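Side-chain contacts in periplasmic chaperone Spy (Escherichia coli, PDB 5WO2), which acts as an ATP-independent periplasmic chaperone that limits protein aggregation and lets substrates refold while bound to its cradle-shaped homodimer: residues Q61-A64 / N65-H69; E71-N74 / K75-N78; A90-E93 / K94-T97. All blocks are in the same frame, centred on the assembly; numbering follows the deposited sequence.

In the fold
The three contacts follow one another along the chain without interleaving. Contacts 1 and 2 both lie on the long helix 48-77, their centres about 14 Å apart, with contact 2 at its C-terminal end. Contact 3 lies at the end of the next helix, 82-94, and in the loop after it, about 19 Å between centres from contact 1 and 15 Å from contact 2. The end of this construct runs back to helix 48-77, where, in this crystal form, Thr-97 and His-69 bind the same zinc ion. All three contacts touch the second subunit, so all three lie where the helices meet the other half of the elongated, cradle-shaped dimer.

Contact 1 (Q61-A64 / N65-H69); sequences QRKA and NMLAH. With ZN (zinc ion), chain Y; ZN (zinc ion), chain V.
The flat guanidinium of Arg-62 has CG of Met-66 over one face, while the planar amides of Gln-61 and Asn-65 stand 31° apart. Those amides are not paired: ND2 of Asn-65 comes 3.8 Å from CG of Gln-61, a methylene, and NE2 of Gln-61 is bonded instead to Glu-33. At the far end the His-69 imidazole binds two zinc ions, one through each ring nitrogen: ND1 lies 2.2 Å from one, and NE2 1.9 Å from another, which in this crystal the terminal carboxylate of the construct, on Thr-97, also binds.

Between these groups run two turns of helix 48-77, the long helix of this CpxP/Spy-family chaperone, with successive i to i+4 backbone bonds. The straightest joins Met-66 N to Arg-62 O (2.8 Å, 169° at the hydrogen). Side chains repeat the same spacing. Arg-62 and Met-66 lie alongside each other, pointing the same way, with their CG atoms 4.1 Å apart. Lys-63, extended beyond CG, runs beside Leu-67 and brings its CE to 4.0 Å from Leu-67 CD1. Met-66 and Lys-63 each have a second conformer, so these two contacts hold for the one described. This aliphatic ridge faces the other half of the dimer: Lys-63 and Met-66 pack on Ile-55 of the second subunit, whose carbonyl oxygen accepts a hydrogen bond from Arg-62 NH1.

Contact 2 (E71-N74 / K75-N78); sequences ETQN and KIYN
Glu-71 and Lys-75 form an i to i+4 salt bridge on the last turns of helix 48-77, where this long helix of the Spy cradle approaches its C-terminal end. Their chains lie side by side and point the same way, but they reach the ion pair differently. Glu-71 sets CG anti to its own backbone nitrogen (chi1 -179°) and stays extended to the carboxylate. Lys-75 is nearly straight until its final torsion, where a bend of chi4 to -45° turns NZ back toward Glu-71 OE2 at 3.2 Å. The hydrogen bond within this pair is weak; the methylenes also touch, CE of Lys-75 lying 3.7 Å from CG of Glu-71. A zinc ion about 3 Å from the Glu-71 side chain means that the lysine is not its sole charged neighbour.

Around the helix, Gln-73 folds at chi2 and runs alongside Ile-76, placing NE2 4.1 Å from CD1 of the isoleucine. Ile-76 also packs on Ile-18 of helix 9-21, while Gln-73 touches Phe-88 of helix 82-94, so adjacent side chains meet different neighbouring helices. Tyr-77 turns its ring away from this turn and meets Phe-88 edge to face, with its OH bonded to Asn-89.

Asn-74 and Asn-78 lie at the dimer interface. Their side chains cross obliquely, and ND2 of Asn-78 is bonded to the carbonyl of Ser-43 of the second subunit. Two donors of one residue grip the Asn-74 carbonyl oxygen from opposite faces of its plane: the Asn-78 backbone N at 3.2 Å and the Asn-78 side-chain ND2 at 3.0 Å, the latter 38° out of that plane.

Contact 3 (A90-E93 / K94-T97); sequences ANFE and KRLT. With ZN (zinc ion), chain J; ZN (zinc ion), chain V.
Asn-91 and Arg-95 both carry CG beside their own backbone nitrogen, with chi1 of -66° and -69°, and a further bend of the arginine at chi3 swings its guanidinium back along the helix until NH2 lies 3.5 Å from CB of Asn-91. They meet at the end of helix 82-94 and in the loop after it, close to where this Spy construct stops. Arg-95 N bonds to Phe-92 O at 3.2 Å, an i to i+3 link, and has a second, weak bond to Asn-91 O. Lys-94 N likewise makes an i to i+3 bond to Asn-91 O, from well above the plane of that carbonyl.

The guanidinium has the Asn-91 carbonyl oxygen and CA of Phe-92 over one face. Its plane stands 71° from the Phe-92 ring, which NH1 approaches obliquely, 4.2 Å from CD2. That ring meets the second subunit: it stacks with His-38 and forms a cation-pi contact with Arg-34, both of that subunit. At the same interface, OE2 of Glu-93 lies 2.1 Å from a zinc ion that ND1 of His-38 of the second subunit also binds. A separate zinc ion, 1.9 Å from OXT of Thr-97 at the end of the construct, is shared with His-69 on helix 48-77 in this crystal form.

Asn-91 itself is buried, and its amide has several partners. ND2 donates to Asp-4; a water between ND2 and the arginine is doubtful as a bridge, being too close to the amide and weakly bonded to NH2 of Arg-95. OD1 accepts from Gln-87 and receives a weak bond from Lys-94 NZ, 3.5 Å from that oxygen.

Contact 1 (Q61-A64 / N65-H69)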
ATOM      1  N   GLN B  61      -1.393   8.766  -6.539  1.00 32.17           N
ATOM      2  CA  GLN B  61      -0.085   8.490  -5.995  1.00 35.49           C
ATOM      3  C   GLN B  61       0.231   7.022  -6.137  1.00 32.42           C
ATOM      4  O   GLN B  61       1.374   6.654  -6.412  1.00 33.16           O
ATOM      5  CB  GLN B  61       0.005   8.911  -4.520  1.00 42.05           C
ATOM      6  CG  GLN B  61       1.427   9.154  -4.098  1.00 51.25           C
ATOM      7  CD  GLN B  61       1.998  10.411  -4.731  1.00 58.88           C
ATOM      8  OE1 GLN B  61       2.886  10.355  -5.597  1.00 60.91           O
ATOM      9  NE2 GLN B  61       1.478  11.559  -4.309  1.00 62.96           N
ATOM     10  N   ARG B  62      -0.767   6.174  -5.905  1.00 31.20           N
ATOM     11  CA  ARG B  62      -0.562   4.751  -6.065  1.00 29.49           C
ATOM     12  C   ARG B  62      -0.126   4.423  -7.510  1.00 28.08           C
ATOM     13  O   ARG B  62       0.754   3.607  -7.717  1.00 29.14           O
ATOM     14  CB  ARG B  62      -1.824   3.984  -5.707  1.00 31.37           C
ATOM     15  CG  ARG B  62      -1.748   2.474  -5.928  1.00 34.69           C
ATOM     16  CD  ARG B  62      -3.018   1.756  -5.457  1.00 38.52           C
ATOM     17  NE  ARG B  62      -2.925   0.312  -5.690  1.00 43.02           N
ATOM     18  CZ  ARG B  62      -3.173  -0.268  -6.863  1.00 48.81           C
ATOM     19  NH1 ARG B  62      -3.533   0.465  -7.904  1.00 48.40           N
ATOM     20  NH2 ARG B  62      -3.072  -1.585  -7.006  1.00 53.83           N
ATOM     21  N   LYS B  63      -0.714   5.078  -8.503  0.63 25.58           N
ATOM     22  CA  LYS B  63      -0.330   4.772  -9.850  0.63 25.13           C
ATOM     23  C   LYS B  63       1.119   5.189 -10.088  0.63 26.84           C
ATOM     24  O   LYS B  63       1.896   4.447 -10.723  0.63 27.08           O
ATOM     25  CB  LYS B  63      -1.279   5.454 -10.842  0.63 26.09           C
ATOM     26  CG  LYS B  63      -0.880   5.291 -12.252  0.63 26.87           C
ATOM     27  CD  LYS B  63      -1.749   6.126 -13.184  0.63 29.00           C
ATOM     28  CE  LYS B  63      -1.216   6.139 -14.570  0.63 33.01           C
ATOM     29  NZ  LYS B  63      -1.782   7.255 -15.389  0.63 37.89           N
ATOM     30  N   ALA B  64       1.506   6.356  -9.585  1.00 28.78           N
ATOM     31  CA  ALA B  64       2.888   6.795  -9.719  1.00 32.12           C
ATOM     32  C   ALA B  64       3.830   5.806  -9.035  1.00 31.45           C
ATOM     33  O   ALA B  64       4.856   5.424  -9.597  1.00 31.51           O
ATOM     34  CB  ALA B  64       3.073   8.161  -9.131  1.00 36.24           C
ATOM     35  N   ASN B  65       3.468   5.401  -7.825  1.00 29.84           N
ATOM     36  CA  ASN B  65       4.343   4.553  -7.029  1.00 32.93           C
ATOM     37  C   ASN B  65       4.477   3.175  -7.635  1.00 29.88           C
ATOM     38  O   ASN B  65       5.566   2.627  -7.702  1.00 30.31           O
ATOM     39  CB  ASN B  65       3.829   4.448  -5.601  1.00 36.59           C
ATOM     40  CG  ASN B  65       4.037   5.721  -4.819  1.00 42.19           C
ATOM     41  OD1 ASN B  65       4.864   6.564  -5.179  1.00 44.34           O
ATOM     42  ND2 ASN B  65       3.310   5.861  -3.728  1.00 44.03           N
ATOM     43  N   MET B  66       3.353   2.596  -8.043  0.57 27.60           N
ATOM     44  CA  MET B  66       3.363   1.285  -8.676  0.57 27.21           C
ATOM     45  C   MET B  66       4.124   1.297  -9.986  0.57 24.61           C
ATOM     46  O   MET B  66       4.914   0.386 -10.222  0.57 27.26           O
ATOM     47  CB  MET B  66       1.944   0.780  -8.915  0.57 25.36           C
ATOM     48  CG  MET B  66       1.212   0.306  -7.678  0.57 24.95           C
ATOM     49  SD  MET B  66       2.019  -1.029  -6.798  0.57 33.18           S
ATOM     50  CE  MET B  66       2.775  -1.992  -8.071  0.57 34.64           C
ATOM     51  N   LEU B  67       3.932   2.314 -10.834  1.00 27.53           N
ATOM     52  CA  LEU B  67       4.650   2.341 -12.093  1.00 26.31           C
ATOM     53  C   LEU B  67       6.152   2.394 -11.845  1.00 29.42           C
ATOM     54  O   LEU B  67       6.938   1.781 -12.574  1.00 29.68           O
ATOM     55  CB  LEU B  67       4.241   3.543 -12.959  1.00 29.07           C
ATOM     56  CG  LEU B  67       2.877   3.490 -13.629  1.00 28.71           C
ATOM     57  CD1 LEU B  67       2.526   4.838 -14.340  1.00 34.50           C
ATOM     58  CD2 LEU B  67       3.005   2.335 -14.685  1.00 32.77           C
ATOM     59  N   ALA B  68       6.573   3.164 -10.859  1.00 30.39           N
ATOM     60  CA  ALA B  68       8.020   3.305 -10.623  1.00 33.83           C
ATOM     61  C   ALA B  68       8.558   1.978 -10.114  1.00 33.16           C
ATOM     62  O   ALA B  68       9.623   1.524 -10.529  1.00 33.83           O
ATOM     63  CB  ALA B  68       8.304   4.397  -9.639  1.00 37.73           C
ATOM     64  N   HIS B  69       7.794   1.335  -9.236  1.00 30.87           N
ATOM     65  CA  HIS B  69       8.223   0.068  -8.625  1.00 32.67           C
ATOM     66  C   HIS B  69       8.321  -1.031  -9.672  1.00 31.57           C
ATOM     67  O   HIS B  69       9.320  -1.752  -9.741  1.00 33.83           O
ATOM     68  CB  HIS B  69       7.248  -0.381  -7.535  1.00 32.66           C
ATOM     69  CG  HIS B  69       7.662  -1.642  -6.828  1.00 36.46           C
ATOM     70  ND1 HIS B  69       8.736  -1.691  -5.960  1.00 42.27           N
ATOM     71  CD2 HIS B  69       7.152  -2.899  -6.860  1.00 35.32           C
ATOM     72  CE1 HIS B  69       8.860  -2.918  -5.483  1.00 43.10           C
ATOM     73  NE2 HIS B  69       7.911  -3.671  -6.010  1.00 38.48           N
TER
HETATM   74 ZN    ZN Y 209      10.108   0.011  -5.520  1.00109.00          ZN
HETATM   75 ZN    ZN V 206       7.787  -5.534  -5.569  0.60 34.41          ZN

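Contact 2 (E71-N74 / K75-N78)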
ATOM      1  N   GLU B  71       8.657  -0.619 -12.857  1.00 29.77           N
ATOM      2  CA  GLU B  71       9.657  -0.323 -13.862  1.00 33.21           C
ATOM      3  C   GLU B  71      11.011  -0.680 -13.310  1.00 34.53           C
ATOM      4  O   GLU B  71      11.831  -1.248 -14.024  1.00 36.46           O
ATOM      5  CB  GLU B  71       9.659   1.134 -14.314  1.00 34.65           C
ATOM      6  CG  GLU B  71      10.724   1.381 -15.391  1.00 40.17           C
ATOM      7  CD  GLU B  71      10.535   2.646 -16.217  1.00 46.39           C
ATOM      8  OE1 GLU B  71       9.647   3.455 -15.926  1.00 47.00           O
ATOM      9  OE2 GLU B  71      11.305   2.840 -17.188  1.00 51.43           O
ATOM     10  N   THR B  72      11.241  -0.359 -12.045  1.00 34.87           N
ATOM     11  CA  THR B  72      12.504  -0.659 -11.374  1.00 37.60           C
ATOM     12  C   THR B  72      12.745  -2.167 -11.313  1.00 36.20           C
ATOM     13  O   THR B  72      13.824  -2.630 -11.658  1.00 37.69           O
ATOM     14  CB  THR B  72      12.516  -0.036  -9.959  1.00 40.96           C
ATOM     15  OG1 THR B  72      12.425   1.388 -10.085  1.00 44.50           O
ATOM     16  CG2 THR B  72      13.779  -0.350  -9.211  1.00 42.45           C
ATOM     17  N   GLN B  73      11.746  -2.936 -10.897  1.00 32.87           N
ATOM     18  CA  GLN B  73      11.912  -4.379 -10.833  1.00 33.54           C
ATOM     19  C   GLN B  73      12.144  -5.004 -12.210  1.00 32.20           C
ATOM     20  O   GLN B  73      12.913  -5.957 -12.361  1.00 33.09           O
ATOM     21  CB  GLN B  73      10.699  -5.009 -10.185  1.00 32.16           C
ATOM     22  CG  GLN B  73      10.539  -4.573  -8.715  1.00 34.91           C
ATOM     23  CD  GLN B  73      11.654  -5.086  -7.860  1.00 41.50           C
ATOM     24  OE1 GLN B  73      11.926  -6.287  -7.845  1.00 44.42           O
ATOM     25  NE2 GLN B  73      12.340  -4.183  -7.172  1.00 44.29           N
ATOM     26  N   ASN B  74      11.461  -4.479 -13.223  1.00 31.81           N
ATOM     27  CA  ASN B  74      11.697  -4.922 -14.594  1.00 31.66           C
ATOM     28  C   ASN B  74      13.140  -4.632 -15.011  1.00 34.97           C
ATOM     29  O   ASN B  74      13.787  -5.450 -15.659  1.00 36.40           O
ATOM     30  CB  ASN B  74      10.711  -4.235 -15.550  1.00 32.35           C
ATOM     31  CG  ASN B  74      10.881  -4.665 -16.972  1.00 35.25           C
ATOM     32  OD1 ASN B  74      11.660  -4.069 -17.733  1.00 37.56           O
ATOM     33  ND2 ASN B  74      10.171  -5.716 -17.358  1.00 36.75           N
ATOM     34  N   LYS B  75      13.650  -3.467 -14.637  1.00 36.30           N
ATOM     35  CA  LYS B  75      15.011  -3.126 -15.055  1.00 41.62           C
ATOM     36  C   LYS B  75      15.995  -4.086 -14.390  1.00 42.72           C
ATOM     37  O   LYS B  75      16.995  -4.484 -14.976  1.00 44.16           O
ATOM     38  CB  LYS B  75      15.342  -1.678 -14.708  1.00 45.34           C
ATOM     39  CG  LYS B  75      14.771  -0.664 -15.706  1.00 49.51           C
ATOM     40  CD  LYS B  75      15.202   0.771 -15.379  1.00 54.77           C
ATOM     41  CE  LYS B  75      14.349   1.774 -16.104  1.00 57.57           C
ATOM     42  NZ  LYS B  75      14.146   1.412 -17.545  1.00 60.28           N
ATOM     43  N   ILE B  76      15.702  -4.471 -13.161  1.00 42.22           N
ATOM     44  CA  ILE B  76      16.559  -5.388 -12.432  1.00 43.72           C
ATOM     45  C   ILE B  76      16.509  -6.776 -13.060  1.00 41.42           C
ATOM     46  O   ILE B  76      17.542  -7.370 -13.378  1.00 44.13           O
ATOM     47  CB  ILE B  76      16.133  -5.444 -10.958  1.00 43.64           C
ATOM     48  CG1 ILE B  76      16.500  -4.118 -10.279  1.00 45.69           C
ATOM     49  CG2 ILE B  76      16.784  -6.633 -10.240  1.00 44.99           C
ATOM     50  CD1 ILE B  76      16.047  -4.002  -8.886  1.00 44.77           C
ATOM     51  N   TYR B  77      15.303  -7.294 -13.244  1.00 36.99           N
ATOM     52  CA  TYR B  77      15.108  -8.593 -13.861  1.00 35.24           C
ATOM     53  C   TYR B  77      15.977  -8.715 -15.119  1.00 36.82           C
ATOM     54  O   TYR B  77      16.584  -9.745 -15.354  1.00 38.09           O
ATOM     55  CB  TYR B  77      13.635  -8.779 -14.217  1.00 34.27           C
ATOM     56  CG  TYR B  77      13.305 -10.145 -14.784  1.00 35.21           C
ATOM     57  CD1 TYR B  77      13.156 -11.239 -13.946  1.00 34.64           C
ATOM     58  CD2 TYR B  77      13.129 -10.340 -16.148  1.00 36.54           C
ATOM     59  CE1 TYR B  77      12.868 -12.497 -14.444  1.00 34.59           C
ATOM     60  CE2 TYR B  77      12.818 -11.621 -16.662  1.00 36.87           C
ATOM     61  CZ  TYR B  77      12.669 -12.672 -15.795  1.00 35.78           C
ATOM     62  OH  TYR B  77      12.342 -13.924 -16.225  1.00 36.79           O
ATOM     63  N   ASN B  78      16.052  -7.650 -15.899  1.00 36.85           N
ATOM     64  CA  ASN B  78      16.776  -7.726 -17.170  1.00 41.32           C
ATOM     65  C   ASN B  78      18.286  -7.523 -17.076  1.00 46.84           C
ATOM     66  O   ASN B  78      18.981  -7.671 -18.075  1.00 49.18           O
ATOM     67  CB  ASN B  78      16.177  -6.737 -18.146  1.00 42.73           C
ATOM     68  CG  ASN B  78      14.923  -7.267 -18.770  1.00 42.14           C
ATOM     69  OD1 ASN B  78      14.987  -8.234 -19.532  1.00 44.52           O
ATOM     70  ND2 ASN B  78      13.760  -6.662 -18.442  1.00 40.81           N
TER

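Contact 3 (A90-E93 / K94-T97)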
ATOM      1  N   ALA B  90      11.174 -17.579  -8.860  1.00 36.87           N
ATOM      2  CA  ALA B  90      10.742 -18.408  -7.738  1.00 39.80           C
ATOM      3  C   ALA B  90      10.518 -17.582  -6.472  1.00 40.74           C
ATOM      4  O   ALA B  90       9.517 -17.771  -5.748  1.00 41.27           O
ATOM      5  CB  ALA B  90      11.757 -19.502  -7.495  1.00 44.03           C
ATOM      6  N   ASN B  91      11.435 -16.662  -6.194  1.00 41.00           N
ATOM      7  CA  ASN B  91      11.299 -15.776  -5.041  1.00 43.50           C
ATOM      8  C   ASN B  91      10.056 -14.944  -5.121  1.00 39.12           C
ATOM      9  O   ASN B  91       9.453 -14.613  -4.116  1.00 41.83           O
ATOM     10  CB  ASN B  91      12.496 -14.843  -4.913  1.00 46.75           C
ATOM     11  CG  ASN B  91      13.780 -15.567  -4.597  1.00 53.56           C
ATOM     12  OD1 ASN B  91      13.786 -16.748  -4.252  1.00 55.22           O
ATOM     13  ND2 ASN B  91      14.894 -14.851  -4.724  1.00 57.28           N
ATOM     14  N   PHE B  92       9.694 -14.570  -6.344  1.00 36.20           N
ATOM     15  CA  PHE B  92       8.553 -13.725  -6.585  1.00 32.56           C
ATOM     16  C   PHE B  92       7.285 -14.416  -6.061  1.00 33.98           C
ATOM     17  O   PHE B  92       6.379 -13.773  -5.515  1.00 33.88           O
ATOM     18  CB  PHE B  92       8.442 -13.399  -8.097  1.00 32.83           C
ATOM     19  CG  PHE B  92       7.514 -12.234  -8.403  1.00 32.94           C
ATOM     20  CD1 PHE B  92       6.143 -12.423  -8.513  1.00 32.29           C
ATOM     21  CD2 PHE B  92       8.009 -10.945  -8.564  1.00 35.04           C
ATOM     22  CE1 PHE B  92       5.258 -11.335  -8.760  1.00 33.43           C
ATOM     23  CE2 PHE B  92       7.139  -9.866  -8.828  1.00 35.07           C
ATOM     24  CZ  PHE B  92       5.773 -10.064  -8.911  1.00 33.74           C
ATOM     25  N   GLU B  93       7.223 -15.723  -6.230  1.00 33.06           N
ATOM     26  CA  GLU B  93       6.038 -16.482  -5.833  1.00 36.41           C
ATOM     27  C   GLU B  93       5.834 -16.464  -4.317  1.00 42.63           C
ATOM     28  O   GLU B  93       4.720 -16.627  -3.839  1.00 44.05           O
ATOM     29  CB  GLU B  93       6.166 -17.931  -6.303  1.00 35.92           C
ATOM     30  CG  GLU B  93       6.425 -18.044  -7.785  1.00 35.12           C
ATOM     31  CD  GLU B  93       5.392 -17.302  -8.612  1.00 34.91           C
ATOM     32  OE1 GLU B  93       4.172 -17.352  -8.324  1.00 37.26           O
ATOM     33  OE2 GLU B  93       5.843 -16.631  -9.531  1.00 32.34           O
ATOM     34  N   LYS B  94       6.924 -16.299  -3.570  1.00 47.47           N
ATOM     35  CA  LYS B  94       6.872 -16.294  -2.114  1.00 56.32           C
ATOM     36  C   LYS B  94       6.624 -14.915  -1.516  1.00 59.60           C
ATOM     37  O   LYS B  94       6.261 -14.803  -0.347  1.00 63.32           O
ATOM     38  CB  LYS B  94       8.169 -16.861  -1.558  1.00 60.09           C
ATOM     39  CG  LYS B  94       8.535 -18.235  -2.119  1.00 65.65           C
ATOM     40  CD  LYS B  94       9.809 -18.834  -1.487  1.00 71.75           C
ATOM     41  CE  LYS B  94      11.036 -17.932  -1.678  1.00 73.27           C
ATOM     42  NZ  LYS B  94      12.347 -18.660  -1.722  1.00 75.31           N
ATOM     43  N   ARG B  95       6.810 -13.867  -2.309  1.00 60.48           N
ATOM     44  CA  ARG B  95       6.704 -12.498  -1.812  1.00 64.80           C
ATOM     45  C   ARG B  95       5.322 -11.936  -2.038  1.00 67.05           C
ATOM     46  O   ARG B  95       4.530 -12.494  -2.801  1.00 66.01           O
ATOM     47  CB  ARG B  95       7.737 -11.581  -2.483  1.00 65.82           C
ATOM     48  CG  ARG B  95       9.180 -11.869  -2.079  1.00 69.75           C
ATOM     49  CD  ARG B  95      10.054 -10.633  -2.242  1.00 70.06           C
ATOM     50  NE  ARG B  95      10.102 -10.173  -3.630  1.00 67.87           N
ATOM     51  CZ  ARG B  95      10.989 -10.589  -4.523  1.00 68.88           C
ATOM     52  NH1 ARG B  95      10.952 -10.105  -5.761  1.00 69.03           N
ATOM     53  NH2 ARG B  95      11.925 -11.482  -4.189  1.00 70.38           N
ATOM     54  N   LEU B  96       5.045 -10.810  -1.389  1.00 73.67           N
ATOM     55  CA  LEU B  96       3.700 -10.245  -1.389  1.00 76.87           C
ATOM     56  C   LEU B  96       3.684  -8.813  -1.920  1.00 74.65           C
ATOM     57  O   LEU B  96       2.617  -8.263  -2.211  1.00 76.70           O
ATOM     58  CB  LEU B  96       3.120 -10.314   0.023  1.00 82.67           C
ATOM     59  CG  LEU B  96       3.145 -11.741   0.585  1.00 86.37           C
ATOM     60  CD1 LEU B  96       3.018 -11.729   2.089  1.00 89.20           C
ATOM     61  CD2 LEU B  96       2.047 -12.598  -0.045  1.00 86.72           C
ATOM     62  N   THR B  97       4.868  -8.217  -2.058  1.00 69.31           N
ATOM     63  CA  THR B  97       4.995  -6.901  -2.687  1.00 63.03           C
ATOM     64  C   THR B  97       6.226  -6.845  -3.593  1.00 58.89           C
ATOM     65  O   THR B  97       7.033  -7.770  -3.658  1.00 57.50           O
ATOM     66  CB  THR B  97       5.095  -5.754  -1.647  1.00 63.27           C
ATOM     67  OG1 THR B  97       6.339  -5.852  -0.936  1.00 65.13           O
ATOM     68  CG2 THR B  97       3.907  -5.787  -0.650  1.00 62.00           C
ATOM     69  OXT THR B  97       6.428  -5.857  -4.290  1.00 57.47           O
TER
HETATM   70 ZN    ZN J 208       4.278 -15.444 -10.300  1.00 28.13          ZN
HETATM   71 ZN    ZN V 206       7.787  -5.534  -5.569  0.60 34.41          ZN
HETATM   72  O   HOH W   1      14.879 -12.440  -5.538  1.00 49.05           O